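Long-range contact in metagenomic carboxyl esterase MGS0156 (Uncultured organism, PDB 5D8M), which probably hydrolyses carboxylic ester bonds, acting as a carboxyl esterase: residues Y245-A249 with A284-T290. Sequence-based numbering, arbitrary orientation.
Sequences YYSLA and AIIPGGT
Ser247 OG is gripped twice: it accepts a nearly straight hydrogen bond from Ile286 N (2.9 Å, 170° at the hydrogen) and lies 2.7 Å from a water. That water also donates to Ile286 O and Thr290 O, so one molecule ties the serine to both ends of the 286-290 bend. With OG anti to its own carbonyl carbon (chi1 -58°), the hydroxyl reaches the amide while CB rests against Ala284 O and Ile285 CA. With an alanine here, the Ile286 amide would probably lose its acceptor and the water one of its ties. Ile286 to Gly289 form a type II beta turn, with Gly288 at positive phi, that leads into strand 290-293. This strand runs parallel to 244-248 in the central parallel sheet, as in alpha/beta-hydrolase folds. Tyr245 O accepts from Thr290 N (2.8 Å), the donor tilted 31° from the carbonyl plane, and from a second water that also bonds Thr290 OG1. Two residues on from Tyr245, Ser247 N donates to Thr290 O almost head-on. Beside this pairing Tyr246 and Thr290 point the same way, Tyr246 CD2 3.6 Å from Thr290 CB, both packed against helix 324-338, where Tyr246 OH bonds Asp338. Ile286 crosses Tyr245 at about a right angle, its CG2 3.7 Å from Tyr245 CB, while the phenol runs on to Pro240 O. Ala249 CB touches Ala284 CB at 3.9 Å, and another water bridges Leu248 O and Ala284 O.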
loop_
_atom_site.group_PDB
_atom_site.type_symbol
_atom_site.label_atom_id
_atom_site.label_comp_id
_atom_site.label_asym_id
_atom_site.label_seq_id
_atom_site.Cartn_x
_atom_site.Cartn_y
_atom_site.Cartn_z
ATOM N N TYR A 245 -9.990 6.470 6.069
ATOM C CA TYR A 245 -8.765 5.711 5.846
ATOM C C TYR A 245 -9.027 4.215 5.961
ATOM O O TYR A 245 -9.815 3.768 6.810
ATOM C CB TYR A 245 -7.678 6.153 6.839
ATOM C CG TYR A 245 -7.461 7.648 6.795
ATOM C CD1 TYR A 245 -6.624 8.219 5.846
ATOM C CD2 TYR A 245 -8.122 8.493 7.676
ATOM C CE1 TYR A 245 -6.446 9.589 5.787
ATOM C CE2 TYR A 245 -7.948 9.862 7.625
ATOM C CZ TYR A 245 -7.111 10.408 6.679
ATOM O OH TYR A 245 -6.937 11.792 6.639
ATOM N N TYR A 246 -8.365 3.453 5.099
ATOM C CA TYR A 246 -8.523 2.011 5.055
ATOM C C TYR A 246 -7.168 1.377 4.842
ATOM O O TYR A 246 -6.343 1.922 4.104
ATOM C CB TYR A 246 -9.471 1.584 3.920
ATOM C CG TYR A 246 -10.796 2.332 3.888
ATOM C CD1 TYR A 246 -10.900 3.566 3.255
ATOM C CD2 TYR A 246 -11.941 1.783 4.455
ATOM C CE1 TYR A 246 -12.124 4.257 3.206
ATOM C CE2 TYR A 246 -13.160 2.454 4.408
ATOM C CZ TYR A 246 -13.238 3.691 3.787
ATOM O OH TYR A 246 -14.425 4.346 3.720
ATOM N N SER A 247 -6.931 0.217 5.453
ATOM C CA SER A 247 -5.611 -0.398 5.324
ATOM C C SER A 247 -5.706 -1.904 5.092
ATOM O O SER A 247 -6.536 -2.598 5.717
ATOM C CB SER A 247 -4.766 -0.133 6.584
ATOM O OG SER A 247 -4.618 1.267 6.836
ATOM N N LEU A 248 -4.827 -2.374 4.210
ATOM C CA LEU A 248 -4.537 -3.783 3.980
ATOM C C LEU A 248 -3.072 -3.996 4.313
ATOM O O LEU A 248 -2.225 -3.241 3.845
ATOM C CB LEU A 248 -4.813 -4.175 2.531
ATOM C CG LEU A 248 -6.289 -4.215 2.144
ATOM C CD1 LEU A 248 -6.412 -3.996 0.632
ATOM C CD2 LEU A 248 -6.895 -5.561 2.513
ATOM N N ALA A 249 -2.782 -4.990 5.150
ATOM C CA ALA A 249 -1.403 -5.305 5.486
ATOM C C ALA A 249 -1.028 -6.714 5.006
ATOM O O ALA A 249 -1.534 -7.705 5.519
ATOM C CB ALA A 249 -1.185 -5.167 6.993
ATOM N N ALA A 284 1.737 -1.121 9.222
ATOM C CA ALA A 284 1.134 -0.900 7.915
ATOM C C ALA A 284 -0.344 -0.576 8.017
ATOM O O ALA A 284 -1.113 -0.765 7.049
ATOM C CB ALA A 284 1.342 -2.144 7.013
ATOM N N ILE A 285 -0.749 -0.099 9.190
ATOM C CA ILE A 285 -2.142 0.202 9.410
ATOM C C ILE A 285 -2.307 1.649 9.847
ATOM O O ILE A 285 -1.719 2.083 10.848
ATOM C CB ILE A 285 -2.742 -0.764 10.449
ATOM C CG1 ILE A 285 -2.643 -2.204 9.897
ATOM C CG2 ILE A 285 -4.214 -0.389 10.743
ATOM C CD1 ILE A 285 -2.886 -3.291 10.930
ATOM N N ILE A 286 -3.102 2.396 9.087
ATOM C CA ILE A 286 -3.385 3.790 9.414
ATOM C C ILE A 286 -4.267 3.882 10.670
ATOM O O ILE A 286 -5.398 3.391 10.678
ATOM C CB ILE A 286 -4.082 4.509 8.233
ATOM C CG1 ILE A 286 -3.212 4.420 6.956
ATOM C CG2 ILE A 286 -4.476 5.949 8.638
ATOM C CD1 ILE A 286 -3.922 4.953 5.636
ATOM N N PRO A 287 -3.752 4.518 11.739
ATOM C CA PRO A 287 -4.541 4.582 12.975
ATOM C C PRO A 287 -5.816 5.413 12.775
ATOM O O PRO A 287 -5.806 6.360 11.983
ATOM C CB PRO A 287 -3.579 5.228 13.990
ATOM C CG PRO A 287 -2.575 5.968 13.164
ATOM C CD PRO A 287 -2.429 5.155 11.880
ATOM N N GLY A 288 -6.896 5.027 13.445
ATOM C CA GLY A 288 -8.182 5.702 13.314
ATOM C C GLY A 288 -8.943 5.304 12.052
ATOM O O GLY A 288 -10.042 5.792 11.810
ATOM N N GLY A 289 -8.349 4.430 11.238
ATOM C CA GLY A 289 -8.994 3.968 10.026
ATOM C C GLY A 289 -9.768 2.663 10.146
ATOM O O GLY A 289 -10.168 2.248 11.238
ATOM N N THR A 290 -10.005 2.038 9.002
ATOM C CA THR A 290 -10.637 0.731 8.919
ATOM C C THR A 290 -9.608 -0.303 8.498
ATOM O O THR A 290 -8.891 -0.081 7.551
ATOM C CB THR A 290 -11.808 0.736 7.912
ATOM O OG1 THR A 290 -12.874 1.488 8.468
ATOM C CG2 THR A 290 -12.309 -0.693 7.597
HETATM O O HOH W 1 -11.400 6.691 8.781
HETATM O O HOH W 2 -12.414 4.339 7.721
HETATM O O HOH W 3 -6.704 2.154 8.371
HETATM O O HOH W 4 -1.258 -0.687 4.456
#